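Long-range contacts in carboxypeptidase D (Drosophila melanogaster, PDB 3MN8), which is a zinc metallocarboxypeptidase that trims C-terminal arginine or lysine from peptides and proteins, including growth factors, peptide hormones and neuropeptides: residues S256-I261 against N324-L329; A396-R401 against L412-A417. All blocks are in the same frame, centred on the assembly; numbering follows the deposited sequence.

The two contacts sit in the two domains of this fragment, the first carboxypeptidase-like unit (active 1B form) of a longer protein. Interaction 1 lies in the peptidase M14 domain, where the end of helix 245-257 and the turn after it meet helix 317-333. Interaction 2 belongs to the all-beta transthyretin-like domain that follows, joining edge strands of two sheets. Their centres are 36 Å apart, their nearest atoms about 21 Å. Interaction 1 is nearer the catalytic centre: the Asn-324 side chain is about 9 Å from that of Glu-305, the predicted proton donor/acceptor, about 11 Å from that of zinc ligand His-217 and about 13 Å from bound (2-guanidinoethylmercapto)succinic acid. Interaction 2 lies away from these sites.

Interaction 1: S256-I261 against N324-L329; sequences SDNHPI and NKASLL
Ser-327 OG lies 3.0 Å from Asn-258 O and hydrogen-bonds Tyr-255 O, near the end of helix 245-257. With OG beside its own backbone N (chi1 -45°), the hydroxyl also lies against Asn-258 CB at 3.4 Å. The amide of Asn-258 turns back to the helix before it, ND2 bonding Thr-254 O, and leaves OD1 loosely near the methyl of Ala-326.

Further along the turn, His-259 presents a ring edge to Asn-324. CD2 is 3.4 Å from Asn-324 OD1, which lies near the ring plane, while the two flat groups stand 81° apart. That amide is held by others: OD1 bonds Tyr-255 OH and ND2 bonds Glu-320 O. Meanwhile His-259 ND1 accepts Ile-261 N at 3.2 Å, nearly in the ring plane, which helps hold the ring's rotation. With an alanine here, Ile-261 N would probably lose its acceptor and the Asn-324 amide would face a gap.

Within the peptidase M14 domain, the turn ending helix 245-257 thus packs on helix 317-333, with Asn-324 toward the active site. Since ND1 serves as acceptor, a neutral His-259 would be expected to carry its proton on NE2, and Tyr-255 ties the two helices, its O and OH holding Ser-327 and Asn-324.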
loop_
_atom_site.group_PDB
_atom_site.type_symbol
_atom_site.label_atom_id
_atom_site.label_comp_id
_atom_site.label_asym_id
_atom_site.label_seq_id
_atom_site.Cartn_x
_atom_site.Cartn_y
_atom_site.Cartn_z
ATOM N N SER A 256 6.884 8.516 -8.606
ATOM C CA SER A 256 6.905 9.806 -9.268
ATOM C C SER A 256 7.826 9.766 -10.488
ATOM O O SER A 256 7.452 10.218 -11.572
ATOM C CB SER A 256 7.334 10.899 -8.288
ATOM O OG SER A 256 7.223 12.185 -8.874
ATOM N N ASP A 257 9.030 9.226 -10.305
ATOM C CA ASP A 257 10.011 9.162 -11.390
ATOM C C ASP A 257 9.378 8.524 -12.630
ATOM O O ASP A 257 9.649 8.935 -13.757
ATOM C CB ASP A 257 11.274 8.385 -10.965
ATOM C CG ASP A 257 12.188 9.188 -10.032
ATOM O OD1 ASP A 257 11.794 10.295 -9.626
ATOM O OD2 ASP A 257 13.306 8.714 -9.702
ATOM N N ASN A 258 8.529 7.524 -12.409
ATOM C CA ASN A 258 7.865 6.811 -13.498
ATOM C C ASN A 258 6.549 7.437 -13.965
ATOM O O ASN A 258 5.841 6.858 -14.787
ATOM C CB ASN A 258 7.639 5.352 -13.109
ATOM C CG ASN A 258 8.897 4.519 -13.251
ATOM O OD1 ASN A 258 9.271 4.122 -14.359
ATOM N ND2 ASN A 258 9.567 4.259 -12.131
ATOM N N HIS A 259 6.227 8.615 -13.441
ATOM C CA HIS A 259 4.973 9.285 -13.759
ATOM C C HIS A 259 5.299 10.584 -14.472
ATOM O O HIS A 259 5.785 11.528 -13.858
ATOM C CB HIS A 259 4.166 9.554 -12.480
ATOM C CG HIS A 259 2.754 10.002 -12.732
ATOM N ND1 HIS A 259 2.449 11.149 -13.436
ATOM C CD2 HIS A 259 1.566 9.464 -12.361
ATOM C CE1 HIS A 259 1.137 11.295 -13.490
ATOM N NE2 HIS A 259 0.576 10.284 -12.850
ATOM N N PRO A 260 5.033 10.636 -15.779
ATOM C CA PRO A 260 5.464 11.729 -16.666
ATOM C C PRO A 260 5.083 13.126 -16.176
ATOM O O PRO A 260 5.711 14.094 -16.586
ATOM C CB PRO A 260 4.717 11.435 -17.969
ATOM C CG PRO A 260 4.451 9.973 -17.933
ATOM C CD PRO A 260 4.223 9.631 -16.486
ATOM N N ILE A 261 4.062 13.227 -15.333
ATOM C CA ILE A 261 3.542 14.530 -14.905
ATOM C C ILE A 261 3.884 14.850 -13.449
ATOM O O ILE A 261 4.265 15.983 -13.114
ATOM C CB ILE A 261 2.007 14.615 -15.109
ATOM C CG1 ILE A 261 1.674 14.697 -16.605
ATOM C CG2 ILE A 261 1.412 15.806 -14.341
ATOM C CD1 ILE A 261 0.196 14.584 -16.900
ATOM N N ASN A 324 -0.030 6.088 -14.939
ATOM C CA ASN A 324 0.219 5.444 -13.668
ATOM C C ASN A 324 0.642 3.997 -13.832
ATOM O O ASN A 324 1.187 3.389 -12.907
ATOM C CB ASN A 324 -1.019 5.536 -12.789
ATOM C CG ASN A 324 -1.358 6.964 -12.411
ATOM O OD1 ASN A 324 -1.010 7.421 -11.322
ATOM N ND2 ASN A 324 -2.037 7.682 -13.311
ATOM N N LYS A 325 0.392 3.449 -15.016
ATOM C CA LYS A 325 0.702 2.049 -15.320
ATOM C C LYS A 325 2.087 1.602 -14.834
ATOM O O LYS A 325 2.193 0.666 -14.043
ATOM C CB LYS A 325 0.575 1.817 -16.828
ATOM C CG LYS A 325 0.536 0.367 -17.276
ATOM C CD LYS A 325 0.580 0.359 -18.783
ATOM C CE LYS A 325 0.453 -1.026 -19.352
ATOM N NZ LYS A 325 0.370 -0.939 -20.834
ATOM N N ALA A 326 3.131 2.276 -15.321
ATOM C CA ALA A 326 4.519 1.971 -14.971
ATOM C C ALA A 326 4.844 2.215 -13.488
ATOM O O ALA A 326 5.554 1.420 -12.851
ATOM C CB ALA A 326 5.467 2.770 -15.853
ATOM N N SER A 327 4.329 3.317 -12.947
ATOM C CA SER A 327 4.546 3.666 -11.541
ATOM C C SER A 327 3.899 2.672 -10.564
ATOM O O SER A 327 4.386 2.474 -9.460
ATOM C CB SER A 327 4.020 5.080 -11.275
ATOM O OG SER A 327 4.423 5.977 -12.307
ATOM N N LEU A 328 2.796 2.057 -10.973
ATOM C CA LEU A 328 2.090 1.103 -10.121
ATOM C C LEU A 328 2.779 -0.261 -10.149
ATOM O O LEU A 328 2.831 -0.983 -9.153
ATOM C CB LEU A 328 0.618 0.969 -10.552
ATOM C CG LEU A 328 -0.371 2.130 -10.331
ATOM C CD1 LEU A 328 -1.470 2.085 -11.368
ATOM C CD2 LEU A 328 -0.966 2.102 -8.926
ATOM N N LEU A 329 3.321 -0.612 -11.302
ATOM C CA LEU A 329 4.078 -1.847 -11.412
ATOM C C LEU A 329 5.423 -1.730 -10.692
ATOM O O LEU A 329 5.774 -2.567 -9.859
ATOM C CB LEU A 329 4.302 -2.193 -12.884
ATOM C CG LEU A 329 3.197 -2.947 -13.630
ATOM C CD1 LEU A 329 1.990 -3.259 -12.728
ATOM C CD2 LEU A 329 2.798 -2.187 -14.916
#

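Interaction 2: A396-R401 against L412-A417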
loop_
_atom_site.group_PDB
_atom_site.type_symbol
_atom_site.label_atom_id
_atom_site.label_comp_id
_atom_site.label_asym_id
_atom_site.label_seq_id
_atom_site.Cartn_x
_atom_site.Cartn_y
_atom_site.Cartn_z
ATOM N N ALA A 396 23.924 -13.410 17.055
ATOM C CA ALA A 396 25.080 -12.647 16.626
ATOM C C ALA A 396 24.685 -11.910 15.346
ATOM O O ALA A 396 23.790 -12.349 14.620
ATOM C CB ALA A 396 26.264 -13.570 16.374
ATOM N N PRO A 397 25.356 -10.788 15.063
ATOM C CA PRO A 397 25.001 -9.960 13.910
ATOM C C PRO A 397 25.543 -10.540 12.612
ATOM O O PRO A 397 26.578 -11.207 12.605
ATOM C CB PRO A 397 25.699 -8.619 14.206
ATOM C CG PRO A 397 26.336 -8.766 15.594
ATOM C CD PRO A 397 26.491 -10.229 15.818
ATOM N N GLN A 398 24.836 -10.282 11.520
ATOM C CA GLN A 398 25.320 -10.658 10.203
ATOM C C GLN A 398 25.433 -9.403 9.335
ATOM O O GLN A 398 24.588 -8.500 9.384
ATOM C CB GLN A 398 24.425 -11.737 9.553
ATOM C CG GLN A 398 24.442 -13.108 10.284
ATOM C CD GLN A 398 23.417 -14.128 9.759
ATOM O OE1 GLN A 398 23.307 -14.365 8.560
ATOM N NE2 GLN A 398 22.677 -14.746 10.674
ATOM N N GLN A 399 26.510 -9.346 8.563
ATOM C CA GLN A 399 26.753 -8.253 7.637
ATOM C C GLN A 399 26.332 -8.674 6.235
ATOM O O GLN A 399 26.671 -9.758 5.770
ATOM C CB GLN A 399 28.227 -7.884 7.660
ATOM C CG GLN A 399 28.711 -7.172 6.419
ATOM C CD GLN A 399 30.209 -7.318 6.228
ATOM O OE1 GLN A 399 30.699 -8.383 5.854
ATOM N NE2 GLN A 399 30.945 -6.248 6.492
ATOM N N VAL A 400 25.582 -7.814 5.563
ATOM C CA VAL A 400 25.089 -8.130 4.238
ATOM C C VAL A 400 25.200 -6.922 3.327
ATOM O O VAL A 400 24.908 -5.792 3.726
ATOM C CB VAL A 400 23.620 -8.604 4.281
ATOM C CG1 VAL A 400 22.709 -7.474 4.708
ATOM C CG2 VAL A 400 23.198 -9.140 2.921
ATOM N N ARG A 401 25.633 -7.167 2.097
ATOM C CA ARG A 401 25.716 -6.113 1.095
ATOM C C ARG A 401 24.426 -6.101 0.271
ATOM O O ARG A 401 24.179 -6.982 -0.551
ATOM C CB ARG A 401 26.960 -6.307 0.215
ATOM C CG ARG A 401 27.037 -5.375 -0.973
ATOM C CD ARG A 401 27.951 -5.948 -2.043
ATOM N NE ARG A 401 29.297 -6.078 -1.542
ATOM C CZ ARG A 401 30.075 -7.155 -1.573
ATOM N NH1 ARG A 401 29.696 -8.306 -2.118
ATOM N NH2 ARG A 401 31.279 -7.048 -1.037
ATOM N N LEU A 412 18.379 -14.303 4.151
ATOM C CA LEU A 412 19.233 -14.159 5.317
ATOM C C LEU A 412 18.442 -14.644 6.515
ATOM O O LEU A 412 17.465 -14.020 6.913
ATOM C CB LEU A 412 19.641 -12.693 5.505
ATOM C CG LEU A 412 20.642 -12.370 6.621
ATOM C CD1 LEU A 412 22.020 -12.884 6.265
ATOM C CD2 LEU A 412 20.699 -10.878 6.894
ATOM N N ASP A 413 18.856 -15.774 7.077
ATOM C CA ASP A 413 18.096 -16.426 8.142
ATOM C C ASP A 413 18.791 -16.310 9.479
ATOM O O ASP A 413 19.940 -15.894 9.565
ATOM C CB ASP A 413 17.887 -17.915 7.836
ATOM C CG ASP A 413 17.038 -18.154 6.604
ATOM O OD1 ASP A 413 16.463 -17.190 6.053
ATOM O OD2 ASP A 413 16.944 -19.327 6.198
ATOM N N PHE A 414 18.077 -16.715 10.518
ATOM C CA PHE A 414 18.606 -16.702 11.862
ATOM C C PHE A 414 18.151 -17.925 12.642
ATOM O O PHE A 414 16.968 -18.284 12.621
ATOM C CB PHE A 414 18.160 -15.434 12.584
ATOM C CG PHE A 414 18.663 -14.176 11.943
ATOM C CD1 PHE A 414 17.919 -13.547 10.956
ATOM C CD2 PHE A 414 19.887 -13.626 12.317
ATOM C CE1 PHE A 414 18.376 -12.383 10.357
ATOM C CE2 PHE A 414 20.358 -12.465 11.722
ATOM C CZ PHE A 414 19.600 -11.838 10.741
ATOM N N LYS A 415 19.103 -18.574 13.308
ATOM C CA LYS A 415 18.790 -19.526 14.363
ATOM C C LYS A 415 19.110 -18.905 15.724
ATOM O O LYS A 415 20.188 -18.341 15.932
ATOM C CB LYS A 415 19.532 -20.850 14.172
ATOM C CG LYS A 415 19.073 -21.623 12.959
ATOM C CD LYS A 415 19.455 -23.092 13.055
ATOM C CE LYS A 415 18.684 -23.937 12.039
ATOM N NZ LYS A 415 18.886 -25.402 12.269
ATOM N N LEU A 416 18.147 -18.995 16.635
ATOM C CA LEU A 416 18.285 -18.450 17.977
ATOM C C LEU A 416 18.190 -19.568 18.986
ATOM O O LEU A 416 17.336 -20.451 18.856
ATOM C CB LEU A 416 17.169 -17.448 18.270
ATOM C CG LEU A 416 16.942 -16.314 17.278
ATOM C CD1 LEU A 416 15.849 -15.362 17.772
ATOM C CD2 LEU A 416 18.242 -15.579 17.058
ATOM N N ALA A 417 19.059 -19.525 19.994
ATOM C CA ALA A 417 19.037 -20.519 21.058
ATOM C C ALA A 417 18.179 -19.996 22.195
ATOM O O ALA A 417 18.118 -18.794 22.416
ATOM C CB ALA A 417 20.438 -20.820 21.534
#
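Gln-398 reaches across from strand 398-402 to Leu-412, Asp-413 and Phe-414, and its side chain is the one to trace. CB points at the opposing segment and lies 4.2 Å from Leu-412 CD1, while CG passes the Phe-414 ring near CE2, both loosely. The chain runs extended beyond CG (chi2 172°), and this carries the amide over to the other strand. CD lies 3.9 Å from Asp-413 O. From there the amide forks. OE1 goes to the leucine and lies beside the CD1 methyl of Leu-412, as the two side chains pass each other in opposite directions. NE2 takes the other branch and donates to Asp-413 O at 3.2 Å, with an N-H...O angle of 149°. Asp-413 O sits somewhat out of the Gln-398 amide plane, while NE2 lies nearly in line with its C=O.

NE2 also nears the CD2-CE2 side of the Phe-414 ring obliquely, 3.4 Å from Phe-414 CE2, the amide and ring planes being 49° apart. Asp-413 itself points the other way: OD2 forms a salt bridge with Arg-411, and OD1 accepts Leu-342 N.

The backbones stay well separated, with 9.0 Å between the nearest CA atoms, those of Ala-396 and Phe-414. This is one sheet facing another, bridged by side chains, as in a beta sandwich. Strand 398-402 is an edge of the antiparallel four-stranded sheet and pairs with 381-388, through Gln-398 with Val-385 and Val-400 with Tyr-383. Strand 410-415 is an edge of the three-stranded sheet, parallel to 339-344. Between the two layers Leu-412 rests on Ile-339 and Val-385, while Phe-414 touches Val-343, Val-385 and Ala-387.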